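Local structure of clostripain-related protein (Bacteroides thetaiotaomicron, 6N9J) at residues Y347-R350 and Q356-Y359; D114-Y119 and K358-F363; C278-P281 and N286-D289; W127-D130 and N136-N139. The protein is a secreted cysteine protease of the clostripain (C11) family, expected to cleave peptide bonds in protein or peptide substrates. All coordinates share one frame; numbering follows the deposited sequence.

Following the chain from the N terminus, segment 114-119 comes first and opens contact 2, which is not closed until helix 355-363 near the C terminus. Nested inside that long loop lie contact 4, the short hairpin of strands 127-130 and 136-138, and then contact 3, where 278-281 folds against 286-289. Contact 1 follows in series, joining the loop at 347-350 to the same helix on which contact 2 ends, so the two share K358 and Y359. The D114–Y287 hydrogen bond links contacts 2 and 3, Q356–N286 links contacts 1 and 3, and N139 meets the backbone of Y119 between contacts 2 and 4. Contacts 3 and 4 do not touch.

Contact 1 (Y347-R350 and Q356-Y359); sequences YILR and QEKY
The phenol of Y347 and the carboxylate of E357 meet at a right angle, their planes 90° apart, with the acid at the edge of the ring. Y347 OH donates to E357 OE2 at 2.7 Å, reaching that oxygen on its anti side. The backbone N of R350 reaches the same OE2, also at 2.7 Å and fairly straight, but on the syn side. Two donors thus grip one oxygen and hold the carboxylate against rotation. The glutamate gets there by a bend at its second torsion (chi2 -145°), its length carrying OE2 from the helix to the loop. Its other oxygen, OE1, lies 3.7 Å from L349 CD2 and takes a weak bond from the backbone of E351. Y347, with CG anti to its backbone N (chi1 -177°), also meets Q356: NE2 of the amide lies 3.5 Å from Y347 CE1, the two planes 67° apart. A glutamine suits this place because its NE2 lies obliquely beside the Y347 ring while it is hydrogen-bonded to N286 OD1 in another loop. The arrangement is a local loop-to-helix closure, in which a glutamate in the first turn of helix 355-363 folds back to bind the loop leading into that helix.

Contact 2 (D114-Y119 and K358-F363); sequences DGWLPY and KYYRQF
The two backbones come nearest at P118 and Y359, CA atoms 7.1 Å apart, where the chain leaves a type II' turn spanning D114 to L117 and passes helix 355-363. G115 occupies the turn position with positive phi, which glycine accepts readily. W116 carries the aromatic part of the contact. With CG between the backbone N and the carbonyl carbon (chi1 62°), its indole faces the helix and takes the edge of Y360 in a T-shaped stack, the six-membered rings' centroids 4.9 Å apart and the planes at 69°. Y360 CD2 does the touching, 3.6 Å from W116 CZ2, while L117 CD2 lies over the opposite indole face. Y359 instead meets the indole rim, CD1 at 4.0 Å from W116 CZ3. Its own ring is sandwiched: P118 CB sits 3.6 Å above the centre of the Y359 ring in a CH-pi contact, and F363 CB lies over the other face. A water joins W116 O and Y359 OH, 2.9 Å from each. Replacing W116 by an alanine would probably open a gap beside Y360 and Y359 and leave the Y360 edge without its aromatic face. W116 also touches E167 and V168 of helix 166-171, and Y360 OH bonds E167, so the indole of W116 ties the loop after strand 105-110 to both helix 166-171 and helix 355-363.

Contact 3 (C278-P281 and N286-D289); sequences CYDP and NYHD
Y279 and Y287 are joined first through the backbone: Y279 N donates to Y287 O at 2.7 Å, beside the single bridge between C278 and H288, and C278 CA adds a CA-H...O contact to the same carbonyl oxygen at 3.2 Å. The carboxylate bonds form a second group. D280, its CG placed between the backbone N and the carbonyl carbon (chi1 58°), turns its acid onto two successive amides. N286 N reaches the syn lone pair of D280 OD2 at 2.7 Å, and Y287 N approaches D280 OD1 from above the carboxylate plane at 2.9 Å. At the far end Y279 OH donates to D289 OD1 at 2.6 Å, a reach that suits a tyrosine rather than a phenylalanine. The apolar contact is modest, Y279 CB lying 3.8 Å from Y287 CB. C278 SG makes an oblique sulfur-aromatic contact, 4.4 Å from the centroid of the H288 ring. Both aspartates are buried, yet well supplied with donors, since D289 OD1 also accepts from E342 N while OD2 caps G292 N as the N-cap of helix 290-297. Such surroundings would probably keep both acids ionised, with the charge probably spread over the N-H and O-H dipoles that bind it.

Contact 4 (W127-D130 and N136-N139); sequences WGQD and NRMN
A short beta hairpin, strand 127-130 against strand 136-138, is closed by two antiparallel hydrogen-bonded pairs. In the first, W127 N donates to M138 O at 2.8 Å and M138 N returns the bond to W127 O. In the second, D130 N reaches N136 O at 2.9 Å and N136 N reaches D130 O. Between these pairs two residues, G128 and Q129, stand opposite R137 alone, which makes a beta bulge. Glycine fits there because a CB on G128, at phi 83°, would run into the indole of W127; R137 CA makes a CA-H...O contact with G128 O at 3.2 Å. On one face Q129 and R137 lie side by side, pointing the same way, with Q129 NE2 3.9 Å from R137 NH2 and their amide and guanidinium planes nearly perpendicular. Both serve the turn residue D135, R137 NH2 by a salt bridge and Q129 NE2 by a hydrogen bond. A leucine in place of R137 would probably leave D135 without its charged mate. On the other face the indole of W127 meets M138 CB at its edge, 4.5 Å from CE3, and both side chains pack on M89 of helix 86-99.

Contact 1 (Y347-R350 and Q356-Y359)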
loop_
_atom_site.group_PDB
_atom_site.type_symbol
_atom_site.label_atom_id
_atom_site.label_comp_id
_atom_site.label_asym_id
_atom_site.label_seq_id
_atom_site.Cartn_x
_atom_site.Cartn_y
_atom_site.Cartn_z
ATOM N N TYR A 347 -2.547 -9.225 -12.555
ATOM C CA TYR A 347 -2.639 -10.662 -12.712
ATOM C C TYR A 347 -2.774 -11.025 -14.198
ATOM O O TYR A 347 -3.550 -10.406 -14.937
ATOM C CB TYR A 347 -3.818 -11.205 -11.917
ATOM C CG TYR A 347 -3.933 -12.702 -11.964
ATOM C CD1 TYR A 347 -2.942 -13.507 -11.413
ATOM C CD2 TYR A 347 -5.031 -13.314 -12.542
ATOM C CE1 TYR A 347 -3.035 -14.880 -11.450
ATOM C CE2 TYR A 347 -5.136 -14.697 -12.585
ATOM C CZ TYR A 347 -4.136 -15.472 -12.035
ATOM O OH TYR A 347 -4.233 -16.846 -12.076
ATOM N N ILE A 348 -2.005 -12.016 -14.634
ATOM C CA ILE A 348 -2.135 -12.523 -16.000
ATOM C C ILE A 348 -2.967 -13.799 -15.997
ATOM O O ILE A 348 -2.494 -14.843 -15.541
ATOM C CB ILE A 348 -0.764 -12.798 -16.625
ATOM C CG1 ILE A 348 0.019 -11.489 -16.790
ATOM C CG2 ILE A 348 -0.917 -13.537 -17.942
ATOM C CD1 ILE A 348 1.461 -11.688 -17.234
ATOM N N LEU A 349 -4.206 -13.713 -16.477
ATOM C CA LEU A 349 -5.093 -14.878 -16.510
ATOM C C LEU A 349 -4.430 -16.034 -17.238
ATOM O O LEU A 349 -3.967 -15.888 -18.365
ATOM C CB LEU A 349 -6.426 -14.535 -17.176
ATOM C CG LEU A 349 -7.326 -13.590 -16.371
ATOM C CD1 LEU A 349 -8.419 -13.000 -17.252
ATOM C CD2 LEU A 349 -7.929 -14.315 -15.176
ATOM N N ARG A 350 -4.372 -17.183 -16.580
ATOM C CA ARG A 350 -3.714 -18.335 -17.160
ATOM C C ARG A 350 -4.714 -19.410 -17.565
ATOM O O ARG A 350 -4.323 -20.467 -18.063
ATOM C CB ARG A 350 -2.691 -18.897 -16.180
ATOM C CG ARG A 350 -1.556 -17.932 -15.853
ATOM C CD ARG A 350 -0.914 -18.340 -14.548
ATOM N NE ARG A 350 0.384 -17.719 -14.305
ATOM C CZ ARG A 350 0.546 -16.493 -13.818
ATOM N NH1 ARG A 350 -0.510 -15.735 -13.560
ATOM N NH2 ARG A 350 1.766 -16.020 -13.610
ATOM N N GLN A 356 -8.596 -18.991 -7.447
ATOM C CA GLN A 356 -8.312 -17.565 -7.408
ATOM C C GLN A 356 -8.720 -16.894 -8.730
ATOM O O GLN A 356 -9.097 -15.732 -8.735
ATOM C CB GLN A 356 -6.836 -17.304 -7.062
ATOM C CG GLN A 356 -5.815 -17.573 -8.156
ATOM C CD GLN A 356 -4.398 -17.275 -7.687
ATOM O OE1 GLN A 356 -4.053 -17.510 -6.525
ATOM N NE2 GLN A 356 -3.579 -16.728 -8.579
ATOM N N GLU A 357 -8.693 -17.633 -9.836
ATOM C CA GLU A 357 -9.162 -17.082 -11.107
ATOM C C GLU A 357 -10.675 -16.978 -11.122
ATOM O O GLU A 357 -11.223 -15.994 -11.604
ATOM C CB GLU A 357 -8.691 -17.921 -12.300
ATOM C CG GLU A 357 -7.185 -17.894 -12.497
ATOM C CD GLU A 357 -6.755 -17.937 -13.953
ATOM O OE1 GLU A 357 -7.624 -18.022 -14.850
ATOM O OE2 GLU A 357 -5.531 -17.876 -14.190
ATOM N N LYS A 358 -11.350 -17.992 -10.598
ATOM C CA LYS A 358 -12.803 -17.948 -10.499
ATOM C C LYS A 358 -13.236 -16.740 -9.672
ATOM O O LYS A 358 -14.213 -16.062 -10.003
ATOM C CB LYS A 358 -13.351 -19.241 -9.884
ATOM N N TYR A 359 -12.495 -16.471 -8.602
ATOM C CA TYR A 359 -12.733 -15.288 -7.783
ATOM C C TYR A 359 -12.449 -14.021 -8.593
ATOM O O TYR A 359 -13.236 -13.076 -8.578
ATOM C CB TYR A 359 -11.875 -15.323 -6.511
ATOM C CG TYR A 359 -12.027 -14.098 -5.629
ATOM C CD1 TYR A 359 -11.197 -12.996 -5.789
ATOM C CD2 TYR A 359 -13.002 -14.048 -4.639
ATOM C CE1 TYR A 359 -11.342 -11.864 -4.994
ATOM C CE2 TYR A 359 -13.153 -12.930 -3.837
ATOM C CZ TYR A 359 -12.322 -11.843 -4.018
ATOM O OH TYR A 359 -12.472 -10.739 -3.219
#

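Contact 2 (D114-Y119 and K358-F363)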
loop_
_atom_site.group_PDB
_atom_site.type_symbol
_atom_site.label_atom_id
_atom_site.label_comp_id
_atom_site.label_asym_id
_atom_site.label_seq_id
_atom_site.Cartn_x
_atom_site.Cartn_y
_atom_site.Cartn_z
ATOM N N ASP A 114 -1.243 -8.748 0.270
ATOM C CA ASP A 114 -1.074 -9.673 -0.855
ATOM C C ASP A 114 -2.054 -9.275 -1.967
ATOM O O ASP A 114 -2.812 -10.101 -2.487
ATOM C CB ASP A 114 -1.282 -11.129 -0.410
ATOM C CG ASP A 114 -0.538 -12.137 -1.296
ATOM O OD1 ASP A 114 -0.304 -11.840 -2.488
ATOM O OD2 ASP A 114 -0.185 -13.232 -0.805
ATOM N N GLY A 115 -2.042 -7.992 -2.318
ATOM C CA GLY A 115 -2.844 -7.507 -3.430
ATOM C C GLY A 115 -4.325 -7.838 -3.347
ATOM O O GLY A 115 -4.977 -7.629 -2.320
ATOM N N TRP A 116 -4.857 -8.368 -4.439
ATOM C CA TRP A 116 -6.283 -8.627 -4.563
ATOM C C TRP A 116 -6.672 -10.024 -4.122
ATOM O O TRP A 116 -7.861 -10.328 -4.007
ATOM C CB TRP A 116 -6.720 -8.425 -6.017
ATOM C CG TRP A 116 -6.027 -9.367 -6.944
ATOM C CD1 TRP A 116 -4.864 -9.143 -7.619
ATOM C CD2 TRP A 116 -6.437 -10.695 -7.287
ATOM N NE1 TRP A 116 -4.526 -10.241 -8.369
ATOM C CE2 TRP A 116 -5.476 -11.211 -8.182
ATOM C CE3 TRP A 116 -7.526 -11.498 -6.928
ATOM C CZ2 TRP A 116 -5.572 -12.496 -8.728
ATOM C CZ3 TRP A 116 -7.616 -12.774 -7.465
ATOM C CH2 TRP A 116 -6.643 -13.260 -8.356
ATOM N N LEU A 117 -5.674 -10.873 -3.898
ATOM C CA LEU A 117 -5.911 -12.316 -3.733
ATOM C C LEU A 117 -6.920 -12.633 -2.628
ATOM O O LEU A 117 -6.887 -12.020 -1.552
ATOM C CB LEU A 117 -4.588 -13.037 -3.465
ATOM C CG LEU A 117 -3.694 -13.086 -4.707
ATOM C CD1 LEU A 117 -2.289 -13.518 -4.351
ATOM C CD2 LEU A 117 -4.297 -14.040 -5.713
ATOM N N PRO A 118 -7.846 -13.572 -2.910
ATOM C CA PRO A 118 -8.873 -13.962 -1.940
ATOM C C PRO A 118 -8.303 -14.760 -0.764
ATOM O O PRO A 118 -7.379 -15.555 -0.943
ATOM C CB PRO A 118 -9.831 -14.820 -2.772
ATOM C CG PRO A 118 -8.986 -15.361 -3.862
ATOM C CD PRO A 118 -8.026 -14.257 -4.201
ATOM N N TYR A 119 -8.839 -14.518 0.430
ATOM C CA TYR A 119 -8.506 -15.298 1.618
ATOM C C TYR A 119 -9.783 -15.622 2.379
ATOM O O TYR A 119 -10.546 -14.720 2.720
ATOM C CB TYR A 119 -7.538 -14.537 2.531
ATOM C CG TYR A 119 -7.182 -15.295 3.795
ATOM C CD1 TYR A 119 -6.180 -16.249 3.793
ATOM C CD2 TYR A 119 -7.856 -15.052 4.991
ATOM C CE1 TYR A 119 -5.849 -16.940 4.946
ATOM C CE2 TYR A 119 -7.537 -15.736 6.142
ATOM C CZ TYR A 119 -6.530 -16.681 6.111
ATOM O OH TYR A 119 -6.206 -17.370 7.258
ATOM N N LYS A 358 -11.350 -17.992 -10.598
ATOM C CA LYS A 358 -12.803 -17.948 -10.499
ATOM C C LYS A 358 -13.236 -16.740 -9.672
ATOM O O LYS A 358 -14.213 -16.062 -10.003
ATOM C CB LYS A 358 -13.351 -19.241 -9.884
ATOM N N TYR A 359 -12.495 -16.471 -8.602
ATOM C CA TYR A 359 -12.733 -15.288 -7.783
ATOM C C TYR A 359 -12.449 -14.021 -8.593
ATOM O O TYR A 359 -13.236 -13.076 -8.578
ATOM C CB TYR A 359 -11.875 -15.323 -6.511
ATOM C CG TYR A 359 -12.027 -14.098 -5.629
ATOM C CD1 TYR A 359 -11.197 -12.996 -5.789
ATOM C CD2 TYR A 359 -13.002 -14.048 -4.639
ATOM C CE1 TYR A 359 -11.342 -11.864 -4.994
ATOM C CE2 TYR A 359 -13.153 -12.930 -3.837
ATOM C CZ TYR A 359 -12.322 -11.843 -4.018
ATOM O OH TYR A 359 -12.472 -10.739 -3.219
ATOM N N TYR A 360 -11.323 -14.007 -9.299
ATOM C CA TYR A 360 -10.945 -12.858 -10.122
ATOM C C TYR A 360 -12.040 -12.466 -11.099
ATOM O O TYR A 360 -12.397 -11.297 -11.210
ATOM C CB TYR A 360 -9.667 -13.161 -10.897
ATOM C CG TYR A 360 -9.013 -11.973 -11.579
ATOM C CD1 TYR A 360 -9.306 -11.653 -12.899
ATOM C CD2 TYR A 360 -8.066 -11.197 -10.916
ATOM C CE1 TYR A 360 -8.683 -10.581 -13.533
ATOM C CE2 TYR A 360 -7.440 -10.133 -11.547
ATOM C CZ TYR A 360 -7.755 -9.831 -12.854
ATOM O OH TYR A 360 -7.139 -8.772 -13.488
ATOM N N ARG A 361 -12.564 -13.464 -11.805
ATOM C CA ARG A 361 -13.526 -13.242 -12.874
ATOM C C ARG A 361 -14.891 -12.835 -12.348
ATOM O O ARG A 361 -15.770 -12.446 -13.110
ATOM C CB ARG A 361 -13.665 -14.505 -13.727
ATOM C CG ARG A 361 -12.381 -14.915 -14.423
ATOM C CD ARG A 361 -12.560 -16.187 -15.256
ATOM N NE ARG A 361 -11.380 -16.454 -16.075
ATOM C CZ ARG A 361 -11.269 -16.119 -17.358
ATOM N NH1 ARG A 361 -12.275 -15.514 -17.979
ATOM N NH2 ARG A 361 -10.154 -16.390 -18.023
ATOM N N GLN A 362 -15.067 -12.926 -11.040
ATOM C CA GLN A 362 -16.374 -12.721 -10.449
ATOM C C GLN A 362 -16.436 -11.473 -9.562
ATOM O O GLN A 362 -17.464 -10.802 -9.520
ATOM C CB GLN A 362 -16.763 -13.966 -9.652
ATOM C CG GLN A 362 -18.213 -14.024 -9.217
ATOM C CD GLN A 362 -18.599 -15.402 -8.710
ATOM O OE1 GLN A 362 -17.899 -16.385 -8.964
ATOM N NE2 GLN A 362 -19.713 -15.481 -7.990
ATOM N N PHE A 363 -15.338 -11.156 -8.872
ATOM C CA PHE A 363 -15.373 -10.112 -7.847
ATOM C C PHE A 363 -14.306 -9.029 -7.989
ATOM O O PHE A 363 -14.267 -8.083 -7.198
ATOM C CB PHE A 363 -15.251 -10.746 -6.462
ATOM C CG PHE A 363 -16.237 -11.844 -6.217
ATOM C CD1 PHE A 363 -17.580 -11.557 -6.038
ATOM C CD2 PHE A 363 -15.823 -13.168 -6.169
ATOM C CE1 PHE A 363 -18.491 -12.573 -5.813
ATOM C CE2 PHE A 363 -16.726 -14.187 -5.944
ATOM C CZ PHE A 363 -18.060 -13.893 -5.764
HETATM O O HOH W 1 -10.344 -8.850 -3.966
#

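Contact 3 (C278-P281 and N286-D289)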
loop_
_atom_site.group_PDB
_atom_site.type_symbol
_atom_site.label_atom_id
_atom_site.label_comp_id
_atom_site.label_asym_id
_atom_site.label_seq_id
_atom_site.Cartn_x
_atom_site.Cartn_y
_atom_site.Cartn_z
ATOM N N CYS A 278 8.357 -9.894 -13.349
ATOM C CA CYS A 278 7.523 -10.516 -12.323
ATOM C C CYS A 278 7.929 -10.030 -10.930
ATOM O O CYS A 278 9.112 -10.054 -10.588
ATOM C CB CYS A 278 7.631 -12.056 -12.404
ATOM S SG CYS A 278 6.849 -12.934 -11.018
ATOM N N TYR A 279 6.952 -9.592 -10.134
ATOM C CA TYR A 279 7.223 -8.986 -8.821
ATOM C C TYR A 279 7.295 -9.991 -7.677
ATOM O O TYR A 279 7.785 -9.660 -6.604
ATOM C CB TYR A 279 6.172 -7.920 -8.497
ATOM C CG TYR A 279 6.280 -6.708 -9.393
ATOM C CD1 TYR A 279 7.440 -5.941 -9.413
ATOM C CD2 TYR A 279 5.234 -6.338 -10.230
ATOM C CE1 TYR A 279 7.551 -4.831 -10.234
ATOM C CE2 TYR A 279 5.339 -5.235 -11.056
ATOM C CZ TYR A 279 6.503 -4.486 -11.052
ATOM O OH TYR A 279 6.622 -3.388 -11.877
ATOM N N ASP A 280 6.810 -11.212 -7.899
ATOM C CA ASP A 280 7.045 -12.311 -6.957
ATOM C C ASP A 280 7.668 -13.530 -7.649
ATOM O O ASP A 280 7.049 -14.598 -7.710
ATOM C CB ASP A 280 5.731 -12.701 -6.257
ATOM C CG ASP A 280 4.642 -13.125 -7.242
ATOM O OD1 ASP A 280 4.737 -12.751 -8.439
ATOM O OD2 ASP A 280 3.691 -13.825 -6.813
ATOM N N PRO A 281 8.909 -13.388 -8.159
ATOM C CA PRO A 281 9.491 -14.435 -9.005
ATOM C C PRO A 281 9.955 -15.666 -8.227
ATOM O O PRO A 281 10.210 -16.709 -8.818
ATOM C CB PRO A 281 10.683 -13.729 -9.654
ATOM C CG PRO A 281 11.095 -12.708 -8.648
ATOM C CD PRO A 281 9.857 -12.281 -7.924
ATOM N N ASN A 286 2.385 -14.543 -9.100
ATOM C CA ASN A 286 1.062 -13.946 -9.195
ATOM C C ASN A 286 1.093 -12.531 -9.760
ATOM O O ASN A 286 0.071 -12.044 -10.255
ATOM C CB ASN A 286 0.399 -13.913 -7.814
ATOM C CG ASN A 286 -0.104 -15.276 -7.374
ATOM O OD1 ASN A 286 -0.455 -16.100 -8.198
ATOM N ND2 ASN A 286 -0.158 -15.503 -6.065
ATOM N N TYR A 287 2.263 -11.887 -9.694
ATOM C CA TYR A 287 2.387 -10.457 -9.994
ATOM C C TYR A 287 3.354 -10.115 -11.125
ATOM O O TYR A 287 4.551 -10.360 -11.019
ATOM C CB TYR A 287 2.835 -9.696 -8.738
ATOM C CG TYR A 287 1.912 -9.846 -7.563
ATOM C CD1 TYR A 287 0.791 -9.044 -7.440
ATOM C CD2 TYR A 287 2.154 -10.798 -6.583
ATOM C CE1 TYR A 287 -0.061 -9.177 -6.366
ATOM C CE2 TYR A 287 1.308 -10.941 -5.513
ATOM C CZ TYR A 287 0.204 -10.122 -5.407
ATOM O OH TYR A 287 -0.644 -10.243 -4.336
ATOM N N HIS A 288 2.832 -9.500 -12.183
ATOM C CA HIS A 288 3.642 -9.070 -13.318
ATOM C C HIS A 288 3.453 -7.592 -13.616
ATOM O O HIS A 288 2.410 -7.026 -13.308
ATOM C CB HIS A 288 3.296 -9.893 -14.566
ATOM C CG HIS A 288 3.707 -11.327 -14.463
ATOM N ND1 HIS A 288 2.875 -12.306 -13.968
ATOM C CD2 HIS A 288 4.877 -11.936 -14.757
ATOM C CE1 HIS A 288 3.511 -13.464 -13.974
ATOM N NE2 HIS A 288 4.728 -13.268 -14.454
ATOM N N ASP A 289 4.450 -6.977 -14.242
ATOM C CA ASP A 289 4.337 -5.570 -14.584
ATOM C C ASP A 289 3.268 -5.333 -15.658
ATOM O O ASP A 289 3.324 -5.895 -16.763
ATOM C CB ASP A 289 5.687 -5.021 -15.040
ATOM C CG ASP A 289 5.657 -3.515 -15.244
ATOM O OD1 ASP A 289 5.690 -2.747 -14.237
ATOM O OD2 ASP A 289 5.601 -3.106 -16.418
#

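Contact 4 (W127-D130 and N136-N139)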
loop_
_atom_site.group_PDB
_atom_site.type_symbol
_atom_site.label_atom_id
_atom_site.label_comp_id
_atom_site.label_asym_id
_atom_site.label_seq_id
_atom_site.Cartn_x
_atom_site.Cartn_y
_atom_site.Cartn_z
ATOM N N TRP A 127 -5.495 -7.623 2.252
ATOM C CA TRP A 127 -4.623 -6.769 3.047
ATOM C C TRP A 127 -4.773 -7.081 4.532
ATOM O O TRP A 127 -5.878 -7.325 5.017
ATOM C CB TRP A 127 -4.902 -5.267 2.814
ATOM C CG TRP A 127 -4.095 -4.428 3.782
ATOM C CD1 TRP A 127 -2.810 -3.996 3.613
ATOM C CD2 TRP A 127 -4.497 -3.989 5.089
ATOM N NE1 TRP A 127 -2.392 -3.307 4.724
ATOM C CE2 TRP A 127 -3.409 -3.288 5.645
ATOM C CE3 TRP A 127 -5.672 -4.115 5.839
ATOM C CZ2 TRP A 127 -3.467 -2.704 6.910
ATOM C CZ3 TRP A 127 -5.721 -3.551 7.103
ATOM C CH2 TRP A 127 -4.624 -2.853 7.626
ATOM N N GLY A 128 -3.665 -7.055 5.261
ATOM C CA GLY A 128 -3.760 -7.077 6.709
ATOM C C GLY A 128 -3.919 -8.466 7.294
ATOM O O GLY A 128 -4.619 -9.324 6.754
ATOM N N GLN A 129 -3.240 -8.694 8.406
ATOM C CA GLN A 129 -3.372 -9.955 9.104
ATOM C C GLN A 129 -3.476 -9.703 10.596
ATOM O O GLN A 129 -2.802 -8.827 11.140
ATOM C CB GLN A 129 -2.191 -10.871 8.802
ATOM C CG GLN A 129 -2.284 -12.220 9.482
ATOM C CD GLN A 129 -1.025 -13.033 9.296
ATOM O OE1 GLN A 129 0.092 -12.506 9.362
ATOM N NE2 GLN A 129 -1.192 -14.322 9.038
ATOM N N ASP A 130 -4.353 -10.463 11.234
ATOM C CA ASP A 130 -4.474 -10.501 12.679
ATOM C C ASP A 130 -4.505 -11.970 13.091
ATOM O O ASP A 130 -5.434 -12.691 12.720
ATOM C CB ASP A 130 -5.740 -9.767 13.126
ATOM C CG ASP A 130 -5.838 -9.621 14.628
ATOM O OD1 ASP A 130 -6.027 -10.656 15.316
ATOM O OD2 ASP A 130 -5.756 -8.471 15.111
ATOM N N ASN A 136 -6.725 -14.318 10.621
ATOM C CA ASN A 136 -7.670 -13.464 9.906
ATOM C C ASN A 136 -7.002 -12.465 8.969
ATOM O O ASN A 136 -5.990 -11.860 9.313
ATOM C CB ASN A 136 -8.548 -12.700 10.890
ATOM C CG ASN A 136 -9.422 -13.604 11.696
ATOM O OD1 ASN A 136 -9.154 -13.850 12.870
ATOM N ND2 ASN A 136 -10.475 -14.114 11.079
ATOM N N ARG A 137 -7.583 -12.294 7.784
ATOM C CA ARG A 137 -7.067 -11.357 6.792
ATOM C C ARG A 137 -8.227 -10.627 6.136
ATOM O O ARG A 137 -9.350 -11.126 6.130
ATOM C CB ARG A 137 -6.230 -12.089 5.747
ATOM C CG ARG A 137 -5.112 -12.913 6.362
ATOM C CD ARG A 137 -4.326 -13.684 5.346
ATOM N NE ARG A 137 -3.564 -14.754 5.991
ATOM C CZ ARG A 137 -2.749 -15.587 5.349
ATOM N NH1 ARG A 137 -2.582 -15.465 4.037
ATOM N NH2 ARG A 137 -2.106 -16.539 6.016
ATOM N N MET A 138 -7.965 -9.455 5.577
ATOM C CA MET A 138 -9.049 -8.650 5.036
ATOM C C MET A 138 -9.111 -8.740 3.509
ATOM O O MET A 138 -8.133 -8.485 2.818
ATOM C CB MET A 138 -8.901 -7.181 5.489
ATOM C CG MET A 138 -10.226 -6.443 5.690
ATOM S SD MET A 138 -10.099 -4.672 6.115
ATOM C CE MET A 138 -11.804 -4.342 6.514
ATOM N N ASN A 139 -10.270 -9.113 2.988
ATOM C CA ASN A 139 -10.477 -9.135 1.546
ATOM C C ASN A 139 -10.729 -7.712 1.050
ATOM O O ASN A 139 -11.328 -6.906 1.762
ATOM C CB ASN A 139 -11.637 -10.068 1.191
ATOM C CG ASN A 139 -11.289 -11.538 1.397
ATOM O OD1 ASN A 139 -10.562 -12.124 0.595
ATOM N ND2 ASN A 139 -11.818 -12.146 2.464
#